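Local coordinates for protein LAR_0958 cell surface adhesin (PDB 4NG0) that probably helps Lactobacillus reuteri adhere to mucus, as a surface-exposed repeat with a ubiquitin-like beta-grasp fold, at residues Gly7-Thr12 / Asn19-Thr24; Lys11-Asn16 / Ala52-Gly57; Ser36-Ala41 / Ala69-Ala74; Lys58-Leu63 / Ser86-Ile91. All blocks are in the same frame, centred on the assembly; numbering follows the deposited sequence.

Contact 1: residues Gly7-Thr12 / Asn19-Thr24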
loop_
_atom_site.group_PDB
_atom_site.type_symbol
_atom_site.label_atom_id
_atom_site.label_comp_id
_atom_site.label_asym_id
_atom_site.label_seq_id
_atom_site.Cartn_x
_atom_site.Cartn_y
_atom_site.Cartn_z
ATOM N N GLY A 7 -3.842 4.036 -5.322
ATOM C CA GLY A 7 -3.972 4.963 -4.219
ATOM C C GLY A 7 -2.718 5.768 -3.975
ATOM O O GLY A 7 -1.669 5.529 -4.587
ATOM N N SER A 8 -2.844 6.740 -3.078
ATOM C CA SER A 8 -1.747 7.642 -2.783
ATOM C C SER A 8 -1.987 8.346 -1.469
ATOM O O SER A 8 -3.109 8.399 -0.974
ATOM C CB SER A 8 -1.574 8.671 -3.899
ATOM O OG SER A 8 -2.746 9.458 -4.038
ATOM N N ASP A 9 -0.907 8.878 -0.907
ATOM C CA ASP A 9 -0.942 9.596 0.362
ATOM C C ASP A 9 0.339 10.402 0.441
ATOM O O ASP A 9 1.251 10.235 -0.376
ATOM C CB ASP A 9 -1.026 8.593 1.516
ATOM C CG ASP A 9 -1.482 9.211 2.830
ATOM O OD1 ASP A 9 -1.841 10.406 2.879
ATOM O OD2 ASP A 9 -1.488 8.462 3.833
ATOM N N SER A 10 0.387 11.302 1.412
ATOM C CA SER A 10 1.561 12.133 1.603
ATOM C C SER A 10 1.614 12.712 3.003
ATOM O O SER A 10 0.608 12.740 3.731
ATOM C CB SER A 10 1.619 13.266 0.570
ATOM O OG SER A 10 0.560 14.189 0.768
ATOM N N LYS A 11 2.809 13.158 3.371
ATOM C CA LYS A 11 3.006 13.955 4.575
ATOM C C LYS A 11 4.052 15.011 4.287
ATOM O O LYS A 11 4.799 14.928 3.305
ATOM C CB LYS A 11 3.511 13.099 5.749
ATOM C CG LYS A 11 4.940 12.599 5.553
ATOM C CD LYS A 11 5.439 11.648 6.650
ATOM C CE LYS A 11 6.007 12.402 7.839
ATOM N NZ LYS A 11 6.485 11.478 8.919
ATOM N N THR A 12 4.117 16.002 5.168
ATOM C CA THR A 12 5.236 16.934 5.178
ATOM C C THR A 12 6.360 16.358 6.045
ATOM O O THR A 12 6.114 15.821 7.129
ATOM C CB THR A 12 4.794 18.304 5.722
ATOM O OG1 THR A 12 3.792 18.848 4.850
ATOM C CG2 THR A 12 5.945 19.271 5.803
ATOM N N ASN A 19 4.015 6.921 7.962
ATOM C CA ASN A 19 3.070 5.906 8.400
ATOM C C ASN A 19 2.108 5.569 7.272
ATOM O O ASN A 19 1.157 6.315 7.016
ATOM C CB ASN A 19 2.262 6.414 9.595
ATOM C CG ASN A 19 3.104 6.598 10.849
ATOM O OD1 ASN A 19 3.961 5.773 11.168
ATOM N ND2 ASN A 19 2.843 7.676 11.579
ATOM N N PHE A 20 2.360 4.449 6.606
ATOM C CA PHE A 20 1.480 3.972 5.552
ATOM C C PHE A 20 0.150 3.540 6.142
ATOM O O PHE A 20 0.111 2.812 7.139
ATOM C CB PHE A 20 2.140 2.799 4.828
ATOM C CG PHE A 20 1.198 2.006 3.971
ATOM C CD1 PHE A 20 0.753 2.517 2.761
ATOM C CD2 PHE A 20 0.780 0.737 4.355
ATOM C CE1 PHE A 20 -0.120 1.794 1.948
ATOM C CE2 PHE A 20 -0.091 -0.008 3.539
ATOM C CZ PHE A 20 -0.541 0.523 2.337
ATOM N N GLU A 21 -0.939 3.979 5.517
ATOM C CA GLU A 21 -2.289 3.646 5.972
ATOM C C GLU A 21 -3.002 2.777 4.935
ATOM O O GLU A 21 -3.366 3.254 3.869
ATOM C CB GLU A 21 -3.094 4.924 6.199
ATOM C CG GLU A 21 -2.527 5.869 7.259
ATOM C CD GLU A 21 -2.697 5.348 8.679
ATOM O OE1 GLU A 21 -3.441 4.362 8.878
ATOM O OE2 GLU A 21 -2.078 5.928 9.599
ATOM N N PRO A 22 -3.209 1.488 5.239
ATOM C CA PRO A 22 -3.789 0.580 4.247
ATOM C C PRO A 22 -5.218 0.950 3.831
ATOM O O PRO A 22 -5.648 0.559 2.747
ATOM C CB PRO A 22 -3.757 -0.786 4.956
ATOM C CG PRO A 22 -3.667 -0.461 6.408
ATOM C CD PRO A 22 -2.854 0.792 6.487
ATOM N N THR A 23 -5.931 1.711 4.651
ATOM C CA THR A 23 -7.284 2.123 4.258
ATOM C C THR A 23 -7.312 3.171 3.141
ATOM O O THR A 23 -8.371 3.466 2.595
ATOM C CB THR A 23 -8.132 2.615 5.464
ATOM O OG1 THR A 23 -7.507 3.750 6.066
ATOM C CG2 THR A 23 -8.296 1.506 6.500
ATOM N N THR A 24 -6.159 3.734 2.795
ATOM C CA THR A 24 -6.080 4.658 1.667
ATOM C C THR A 24 -5.893 3.915 0.346
ATOM O O THR A 24 -5.967 4.517 -0.728
ATOM C CB THR A 24 -4.928 5.671 1.814
ATOM O OG1 THR A 24 -3.675 4.970 1.865
ATOM C CG2 THR A 24 -5.110 6.541 3.062
HETATM O O HOH W 1 -5.820 6.884 -2.189
HETATM O O HOH W 2 -0.587 5.885 3.408
HETATM O O HOH W 3 0.345 8.959 6.134
#

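Contact 2: residues Lys11-Asn16 / Ala52-Gly57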
loop_
_atom_site.group_PDB
_atom_site.type_symbol
_atom_site.label_atom_id
_atom_site.label_comp_id
_atom_site.label_asym_id
_atom_site.label_seq_id
_atom_site.Cartn_x
_atom_site.Cartn_y
_atom_site.Cartn_z
ATOM N N LYS A 11 2.809 13.158 3.371
ATOM C CA LYS A 11 3.006 13.955 4.575
ATOM C C LYS A 11 4.052 15.011 4.287
ATOM O O LYS A 11 4.799 14.928 3.305
ATOM C CB LYS A 11 3.511 13.099 5.749
ATOM C CG LYS A 11 4.940 12.599 5.553
ATOM C CD LYS A 11 5.439 11.648 6.650
ATOM C CE LYS A 11 6.007 12.402 7.839
ATOM N NZ LYS A 11 6.485 11.478 8.919
ATOM N N THR A 12 4.117 16.002 5.168
ATOM C CA THR A 12 5.236 16.934 5.178
ATOM C C THR A 12 6.360 16.358 6.045
ATOM O O THR A 12 6.114 15.821 7.129
ATOM C CB THR A 12 4.794 18.304 5.722
ATOM O OG1 THR A 12 3.792 18.848 4.850
ATOM C CG2 THR A 12 5.945 19.271 5.803
ATOM N N TYR A 13 7.588 16.460 5.546
ATOM C CA TYR A 13 8.772 16.046 6.303
ATOM C C TYR A 13 8.725 16.558 7.742
ATOM O O TYR A 13 8.466 17.744 7.981
ATOM C CB TYR A 13 10.032 16.608 5.637
ATOM C CG TYR A 13 11.289 16.389 6.445
ATOM C CD1 TYR A 13 11.952 15.176 6.393
ATOM C CD2 TYR A 13 11.799 17.392 7.262
ATOM C CE1 TYR A 13 13.113 14.963 7.141
ATOM C CE2 TYR A 13 12.953 17.192 8.014
ATOM C CZ TYR A 13 13.600 15.972 7.940
ATOM O OH TYR A 13 14.746 15.766 8.686
ATOM N N ASP A 14 8.981 15.664 8.694
ATOM C CA ASP A 14 9.093 16.049 10.107
ATOM C C ASP A 14 10.192 15.273 10.824
ATOM O O ASP A 14 10.248 15.260 12.053
ATOM C CB ASP A 14 7.752 15.861 10.836
ATOM C CG ASP A 14 7.331 14.403 10.944
ATOM O OD1 ASP A 14 7.908 13.547 10.257
ATOM O OD2 ASP A 14 6.390 14.110 11.723
ATOM N N GLY A 15 11.062 14.618 10.062
ATOM C CA GLY A 15 12.133 13.832 10.669
ATOM C C GLY A 15 11.699 12.495 11.226
ATOM O O GLY A 15 12.499 11.801 11.852
ATOM N N ASN A 16 10.440 12.126 11.000
ATOM C CA ASN A 16 9.890 10.867 11.493
ATOM C C ASN A 16 9.510 9.988 10.310
ATOM O O ASN A 16 9.165 10.503 9.244
ATOM C CB ASN A 16 8.672 11.149 12.374
ATOM C CG ASN A 16 9.034 11.958 13.605
ATOM O OD1 ASN A 16 10.101 11.746 14.195
ATOM N ND2 ASN A 16 8.180 12.903 13.986
ATOM N N ALA A 52 10.127 2.019 6.098
ATOM C CA ALA A 52 9.472 3.306 5.902
ATOM C C ALA A 52 10.517 4.407 5.879
ATOM O O ALA A 52 11.375 4.464 6.758
ATOM C CB ALA A 52 8.479 3.561 7.019
ATOM N N PRO A 53 10.447 5.298 4.877
ATOM C CA PRO A 53 11.399 6.399 4.731
ATOM C C PRO A 53 11.050 7.599 5.596
ATOM O O PRO A 53 9.923 7.715 6.091
ATOM C CB PRO A 53 11.263 6.769 3.250
ATOM C CG PRO A 53 9.822 6.505 2.967
ATOM C CD PRO A 53 9.460 5.282 3.783
ATOM N N THR A 54 12.045 8.459 5.778
ATOM C CA THR A 54 11.923 9.721 6.505
ATOM C C THR A 54 12.163 10.932 5.598
ATOM O O THR A 54 11.452 11.942 5.687
ATOM C CB THR A 54 12.915 9.748 7.674
ATOM O OG1 THR A 54 12.508 8.757 8.625
ATOM C CG2 THR A 54 12.928 11.107 8.359
ATOM N N ASP A 55 13.160 10.836 4.724
ATOM C CA ASP A 55 13.538 11.962 3.859
ATOM C C ASP A 55 12.462 12.311 2.838
ATOM O O ASP A 55 11.719 11.439 2.371
ATOM C CB ASP A 55 14.824 11.630 3.107
ATOM C CG ASP A 55 16.038 11.578 4.013
ATOM O OD1 ASP A 55 16.046 12.253 5.063
ATOM O OD2 ASP A 55 16.984 10.849 3.645
ATOM N N ALA A 56 12.408 13.593 2.485
ATOM C CA ALA A 56 11.538 14.046 1.409
ATOM C C ALA A 56 11.856 13.276 0.147
ATOM O O ALA A 56 13.015 13.017 -0.167
ATOM C CB ALA A 56 11.705 15.535 1.175
ATOM N N GLY A 57 10.809 12.897 -0.573
ATOM C CA GLY A 57 10.971 12.086 -1.755
ATOM C C GLY A 57 9.653 11.491 -2.185
ATOM O O GLY A 57 8.635 11.626 -1.490
HETATM O O HOH W 4 9.609 12.821 7.682
HETATM O O HOH W 5 13.005 9.084 11.403
#

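Contact 3: residues Ser36-Ala41 / Ala69-Ala74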
loop_
_atom_site.group_PDB
_atom_site.type_symbol
_atom_site.label_atom_id
_atom_site.label_comp_id
_atom_site.label_asym_id
_atom_site.label_seq_id
_atom_site.Cartn_x
_atom_site.Cartn_y
_atom_site.Cartn_z
ATOM N N SER A 36 -10.971 -6.054 4.092
ATOM C CA SER A 36 -11.060 -5.541 5.458
ATOM C C SER A 36 -9.990 -6.081 6.415
ATOM O O SER A 36 -9.794 -5.529 7.495
ATOM C CB SER A 36 -12.449 -5.831 6.038
ATOM O OG SER A 36 -12.604 -7.214 6.295
ATOM N N THR A 37 -9.298 -7.146 6.025
ATOM C CA THR A 37 -8.332 -7.774 6.916
ATOM C C THR A 37 -6.890 -7.323 6.675
ATOM O O THR A 37 -5.996 -7.667 7.453
ATOM C CB THR A 37 -8.380 -9.310 6.831
ATOM O OG1 THR A 37 -7.827 -9.737 5.579
ATOM C CG2 THR A 37 -9.817 -9.820 6.979
ATOM N N LEU A 38 -6.660 -6.563 5.606
ATOM C CA LEU A 38 -5.303 -6.110 5.286
ATOM C C LEU A 38 -4.767 -5.098 6.290
ATOM O O LEU A 38 -5.504 -4.245 6.798
ATOM C CB LEU A 38 -5.232 -5.516 3.878
ATOM C CG LEU A 38 -5.747 -6.413 2.749
ATOM C CD1 LEU A 38 -5.622 -5.680 1.435
ATOM C CD2 LEU A 38 -4.994 -7.743 2.703
ATOM N N THR A 39 -3.472 -5.200 6.558
ATOM C CA THR A 39 -2.792 -4.304 7.489
ATOM C C THR A 39 -1.555 -3.714 6.833
ATOM O O THR A 39 -1.221 -4.050 5.696
ATOM C CB THR A 39 -2.332 -5.057 8.746
ATOM O OG1 THR A 39 -1.252 -5.934 8.404
ATOM C CG2 THR A 39 -3.482 -5.866 9.336
ATOM N N SER A 40 -0.856 -2.840 7.550
ATOM C CA SER A 40 0.360 -2.244 7.014
ATOM C C SER A 40 1.422 -3.299 6.708
ATOM O O SER A 40 2.236 -3.121 5.799
ATOM C CB SER A 40 0.917 -1.177 7.962
ATOM O OG SER A 40 1.206 -1.730 9.233
ATOM N N ALA A 41 1.408 -4.397 7.459
ATOM C CA ALA A 41 2.376 -5.477 7.261
ATOM C C ALA A 41 2.209 -6.171 5.909
ATOM O O ALA A 41 3.082 -6.923 5.469
ATOM C CB ALA A 41 2.274 -6.494 8.390
ATOM N N ALA A 69 -1.449 -13.534 0.492
ATOM C CA ALA A 69 -2.024 -14.645 1.239
ATOM C C ALA A 69 -3.194 -14.173 2.098
ATOM O O ALA A 69 -4.207 -14.867 2.220
ATOM C CB ALA A 69 -0.959 -15.314 2.092
ATOM N N ALA A 70 -3.069 -12.990 2.686
ATOM C CA ALA A 70 -4.129 -12.452 3.526
ATOM C C ALA A 70 -5.384 -12.159 2.710
ATOM O O ALA A 70 -6.502 -12.435 3.144
ATOM C CB ALA A 70 -3.655 -11.190 4.248
ATOM N N LEU A 71 -5.197 -11.592 1.524
ATOM C CA LEU A 71 -6.329 -11.284 0.661
ATOM C C LEU A 71 -6.998 -12.572 0.210
ATOM O O LEU A 71 -8.227 -12.681 0.188
ATOM C CB LEU A 71 -5.867 -10.462 -0.549
ATOM C CG LEU A 71 -6.970 -9.902 -1.449
ATOM C CD1 LEU A 71 -7.797 -8.889 -0.686
ATOM C CD2 LEU A 71 -6.347 -9.279 -2.684
ATOM N N ARG A 72 -6.196 -13.565 -0.139
ATOM C CA ARG A 72 -6.778 -14.832 -0.574
ATOM C C ARG A 72 -7.583 -15.494 0.548
ATOM O O ARG A 72 -8.696 -15.994 0.324
ATOM C CB ARG A 72 -5.684 -15.749 -1.117
ATOM C CG ARG A 72 -5.104 -15.229 -2.425
ATOM C CD ARG A 72 -4.146 -16.217 -3.068
ATOM N NE ARG A 72 -3.811 -15.811 -4.429
ATOM C CZ ARG A 72 -2.681 -15.204 -4.777
ATOM N NH1 ARG A 72 -1.758 -14.939 -3.859
ATOM N NH2 ARG A 72 -2.467 -14.871 -6.042
ATOM N N LYS A 73 -7.040 -15.465 1.761
ATOM C CA LYS A 73 -7.704 -16.044 2.926
ATOM C C LYS A 73 -9.049 -15.367 3.214
ATOM O O LYS A 73 -10.012 -16.011 3.642
ATOM C CB LYS A 73 -6.781 -15.950 4.144
ATOM C CG LYS A 73 -7.318 -16.592 5.411
ATOM C CD LYS A 73 -6.247 -16.596 6.491
ATOM C CE LYS A 73 -6.743 -17.237 7.778
ATOM N NZ LYS A 73 -7.807 -16.424 8.425
ATOM N N ALA A 74 -9.118 -14.066 2.952
ATOM C CA ALA A 74 -10.327 -13.293 3.222
ATOM C C ALA A 74 -11.395 -13.491 2.146
ATOM O O ALA A 74 -12.524 -13.006 2.287
ATOM C CB ALA A 74 -9.984 -11.810 3.353
HETATM O O HOH W 6 -7.068 -12.426 5.811
#

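Contact 4: residues Lys58-Leu63 / Ser86-Ile91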
loop_
_atom_site.group_PDB
_atom_site.type_symbol
_atom_site.label_atom_id
_atom_site.label_comp_id
_atom_site.label_asym_id
_atom_site.label_seq_id
_atom_site.Cartn_x
_atom_site.Cartn_y
_atom_site.Cartn_z
ATOM N N LYS A 58 9.678 10.838 -3.343
ATOM C CA LYS A 58 8.518 10.141 -3.880
ATOM C C LYS A 58 8.801 8.648 -3.820
ATOM O O LYS A 58 9.816 8.184 -4.352
ATOM C CB LYS A 58 8.252 10.573 -5.329
ATOM C CG LYS A 58 6.950 10.032 -5.921
ATOM C CD LYS A 58 6.792 10.493 -7.371
ATOM C CE LYS A 58 5.630 9.802 -8.061
ATOM N NZ LYS A 58 5.577 10.127 -9.516
ATOM N N TYR A 59 7.910 7.908 -3.164
ATOM C CA TYR A 59 8.114 6.487 -2.896
ATOM C C TYR A 59 6.923 5.668 -3.356
ATOM O O TYR A 59 5.834 6.206 -3.572
ATOM C CB TYR A 59 8.283 6.276 -1.382
ATOM C CG TYR A 59 9.388 7.106 -0.780
ATOM C CD1 TYR A 59 9.129 8.335 -0.177
ATOM C CD2 TYR A 59 10.694 6.665 -0.829
ATOM C CE1 TYR A 59 10.149 9.095 0.366
ATOM C CE2 TYR A 59 11.737 7.421 -0.284
ATOM C CZ TYR A 59 11.450 8.628 0.316
ATOM O OH TYR A 59 12.470 9.386 0.868
ATOM N N THR A 60 7.109 4.357 -3.477
ATOM C CA THR A 60 5.981 3.461 -3.710
ATOM C C THR A 60 5.959 2.320 -2.712
ATOM O O THR A 60 6.962 2.022 -2.065
ATOM C CB THR A 60 5.970 2.869 -5.139
ATOM O OG1 THR A 60 7.116 2.033 -5.329
ATOM C CG2 THR A 60 5.975 3.970 -6.176
ATOM N N LEU A 61 4.794 1.698 -2.574
ATOM C CA LEU A 61 4.650 0.461 -1.826
ATOM C C LEU A 61 3.966 -0.553 -2.717
ATOM O O LEU A 61 3.211 -0.180 -3.615
ATOM C CB LEU A 61 3.794 0.651 -0.577
ATOM C CG LEU A 61 4.397 1.515 0.526
ATOM C CD1 LEU A 61 3.859 2.947 0.438
ATOM C CD2 LEU A 61 4.107 0.898 1.888
ATOM N N SER A 62 4.203 -1.832 -2.442
ATOM C CA SER A 62 3.566 -2.912 -3.187
ATOM C C SER A 62 2.999 -3.926 -2.217
ATOM O O SER A 62 3.553 -4.150 -1.138
ATOM C CB SER A 62 4.587 -3.620 -4.080
ATOM O OG SER A 62 5.127 -2.754 -5.059
ATOM N N LEU A 63 1.881 -4.541 -2.598
ATOM C CA LEU A 63 1.356 -5.667 -1.852
ATOM C C LEU A 63 2.414 -6.771 -1.885
ATOM O O LEU A 63 2.940 -7.097 -2.953
ATOM C CB LEU A 63 0.053 -6.163 -2.490
ATOM C CG LEU A 63 -0.696 -7.238 -1.697
ATOM C CD1 LEU A 63 -1.419 -6.646 -0.495
ATOM C CD2 LEU A 63 -1.684 -7.947 -2.627
ATOM N N SER A 86 -0.498 -0.345 -7.993
ATOM C CA SER A 86 0.498 0.703 -7.838
ATOM C C SER A 86 0.044 1.596 -6.693
ATOM O O SER A 86 -1.138 1.857 -6.548
ATOM C CB SER A 86 0.621 1.515 -9.137
ATOM O OG SER A 86 1.561 2.578 -9.013
ATOM N N TYR A 87 0.983 2.057 -5.872
ATOM C CA TYR A 87 0.634 2.936 -4.763
ATOM C C TYR A 87 1.779 3.904 -4.528
ATOM O O TYR A 87 2.920 3.486 -4.407
ATOM C CB TYR A 87 0.348 2.137 -3.483
ATOM C CG TYR A 87 -0.111 3.023 -2.348
ATOM C CD1 TYR A 87 0.808 3.713 -1.559
ATOM C CD2 TYR A 87 -1.461 3.194 -2.084
ATOM C CE1 TYR A 87 0.389 4.540 -0.544
ATOM C CE2 TYR A 87 -1.893 4.017 -1.066
ATOM C CZ TYR A 87 -0.959 4.692 -0.300
ATOM O OH TYR A 87 -1.376 5.514 0.721
ATOM N N THR A 88 1.473 5.193 -4.468
ATOM C CA THR A 88 2.516 6.208 -4.334
ATOM C C THR A 88 2.388 7.032 -3.052
ATOM O O THR A 88 1.327 7.590 -2.758
ATOM C CB THR A 88 2.511 7.164 -5.546
ATOM O OG1 THR A 88 2.711 6.400 -6.743
ATOM C CG2 THR A 88 3.636 8.193 -5.424
ATOM N N TYR A 89 3.480 7.120 -2.299
ATOM C CA TYR A 89 3.512 7.892 -1.059
ATOM C C TYR A 89 4.593 8.946 -1.194
ATOM O O TYR A 89 5.754 8.616 -1.469
ATOM C CB TYR A 89 3.823 6.992 0.153
ATOM C CG TYR A 89 3.548 7.690 1.478
ATOM C CD1 TYR A 89 4.392 8.712 1.938
ATOM C CD2 TYR A 89 2.438 7.362 2.249
ATOM C CE1 TYR A 89 4.144 9.368 3.113
ATOM C CE2 TYR A 89 2.183 8.025 3.444
ATOM C CZ TYR A 89 3.041 9.029 3.865
ATOM O OH TYR A 89 2.800 9.699 5.048
ATOM N N THR A 90 4.218 10.213 -1.009
ATOM C CA THR A 90 5.177 11.307 -1.110
ATOM C C THR A 90 5.447 11.964 0.237
ATOM O O THR A 90 4.523 12.286 0.984
ATOM C CB THR A 90 4.656 12.380 -2.088
ATOM O OG1 THR A 90 4.428 11.772 -3.365
ATOM C CG2 THR A 90 5.649 13.524 -2.247
ATOM N N ILE A 91 6.725 12.171 0.549
ATOM C CA ILE A 91 7.075 13.018 1.680
ATOM C C ILE A 91 7.521 14.352 1.081
ATOM O O ILE A 91 8.490 14.414 0.337
ATOM C CB ILE A 91 8.197 12.401 2.533
ATOM C CG1 ILE A 91 7.751 11.062 3.119
ATOM C CG2 ILE A 91 8.589 13.348 3.656
ATOM C CD1 ILE A 91 8.850 10.357 3.934
HETATM O O HOH W 7 3.553 0.417 -6.217
#

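Contact 1: residues Gly7-Thr12 / Asn19-Thr24
D9 OD2 is approached by two waters, one bound to E21 N and one beside N19 O, and lies 4.2 Å from the methyl T24 CG2, on the loop that passes over the strand. The first water donates to D9 OD2 at 2.8 Å and accepts from E21 N at 2.9 Å, so it joins the carboxylate to a loop amide. With CG anti to the backbone N (chi1 -163°), OD2 is brought to the loop's waters and to T24 CG2, and OD1 receives a weak bond from S10 N. The side chain of T24 crosses that of D9 at about a right angle. Its OG1 (chi1 61°) folds back onto E21 O at 2.7 Å and also bonds Y87 OH. T24 N donates to the same carbonyl, so E21 O holds T24 by both its amide and its hydroxyl, closing the 3-10 segment 22-24. At the other end a third water accepts from S8 N at 3.1 Å and donates to T24 O, while G7 CA passes T24 O at 4.0 Å. Water therefore carries the polar bridges between strand 3-12 and the connection leading to its antiparallel neighbour 26-28, on one flank of the ubiquitin-like beta-grasp sheet.

Contact 2: residues Lys11-Asn16 / Ala52-Gly57
Y13 meets a main-chain carbonyl with the edge of its ring: T54 O lies near the ring plane, 3.3 Å from Y13 CD1, while G15 N of Y13's own loop sits 3.5 Å above the centre of one ring face. The ring thus gives a face to its own chain and an edge to the facing loop, a position it reaches because CG is anti to the backbone N (chi1 172°). T54 answers with both of its branches. With OG1 beside the backbone N (chi1 -67°), the methyl takes the position anti to that nitrogen and presses against the backbone of G15, CG2 to C 3.4 Å, and also brushes Y13 CE1. The hydroxyl faces N16, where OG1 comes within 3.7 Å of N16 C, and shares a water with G15 O. The loop being touched is shaped by an Asx turn, in which D14 OD1 accepts from N16 N at 3.0 Å. K11 NZ comes to that same oxygen from the opposite face of the carboxylate, at 2.8 Å, forming a salt bridge at the end of strand 3-12 in this beta-grasp domain. The ammonium also bonds N16 O from above its carbonyl plane, at 2.9 Å, and so ties the strand to both ends of the turn; the positive charge probably favours an ionised D14. A further water accepts from D14 N and lies within bonding reach of N16 O and T54 O, though its protons cannot be allotted with confidence. A56, farther along the facing loop, brings its N obliquely to the Y13 ring, 4.2 Å from CD1.

Contact 3: residues Ser36-Ala41 / Ala69-Ala74
The loop at T37 and L38 runs past the last turn of helix 65-73, with the CA atoms of L38 and A70 6.7 Å apart and those of T37 and A74 6.9 Å apart. The residues met there are A70, L71 and A74. L38 arrives by one branch: its methyl CD2 lies 4.0 Å from A70 CB and 4.3 Å from L71 CB, near the backbone N of L71 as well. With CG anti to the carbonyl carbon (chi1 -54°), the branch CD2 is carried to the helix. L38 and L71 both also touch W27 of strand 26-28, which links this patch to the sheet. Beside it, T37 faces A74: OG1 stands 3.7 Å from A74 CB, with T37 CG2 only slightly farther from the same methyl. A water bridges the polar groups, bonding T37 OG1 at 2.8 Å and donating to A70 O at 2.7 Å. That carbonyl also accepts from A74 N at 3.1 Å, the helical i to i+4 bond. Apolar and water-mediated contacts therefore lie side by side: the hydroxyl of T37 and the carbonyl of A70 are joined through solvent, while the direct contact is made largely by methyl groups.

Contact 4: residues Lys58-Leu63 / Ser86-Ile91
Y59 and Y89 form an antiparallel hydrogen-bonded pair joining strands 57-63 and 83-92, neighbours in the mixed sheet of the ubiquitin-like beta-grasp fold. Both of their amides are satisfied across the gap: Y59 N donates to Y89 O at 2.8 Å, and Y89 N returns a bond of the same length to Y59 O, which T88 CA also meets in a CA-H...O contact. L61 N continues the ladder to Y87 O at 3.2 Å, while T60 CA adds a CA-H...O contact to that acceptor. Beyond this rung a water takes over, donating to L61 O and accepting from Y87 N, so that these two groups are joined through solvent. T88 turns its backbone groups to G7 and D9 of strand 3-12. Several hydroxyls find partners beyond the two strands: Y59 OH bonds D55 O, T60 OG1 bonds N46 ND2, and Y87 OH has T24. On one side of the sheet K58, T60, T88 and T90 line up; the extended lysine, CG anti to the backbone N (chi1 -173°), lays its CE against T88 CG2 at 3.7 Å. The Y59 ring stands on the other side and sets its edge near Y89 O. L61 lies alongside Y87, both heading in one direction, with L61 CD1 3.7 Å from Y87 CD1 and 4.1 Å from Y89 CB. Farther along, I91 CD1 reaches the Y59 ring obliquely, 4.0 Å from its CE1.

Contact 4 links the others through the sheet: its strand 83-92 lies between 57-63 and the 3-12 strand used by contacts 1 and 2. Contacts 1 and 4 are centred about 8 Å apart and joined by D9 O and T90 N at 3.0 Å. Contact 2, about 13 Å between centres from contact 4, touches it through G57 O and I91 N at 2.8 Å, and shares K11 and T12 with contact 1. Contact 3 lies beyond the chain's centre from contact 2, about 26 Å between centres; its loop packs on contact 1, where S40 meets the F20 ring, while its nearest atoms stay about 5 Å from contact 4.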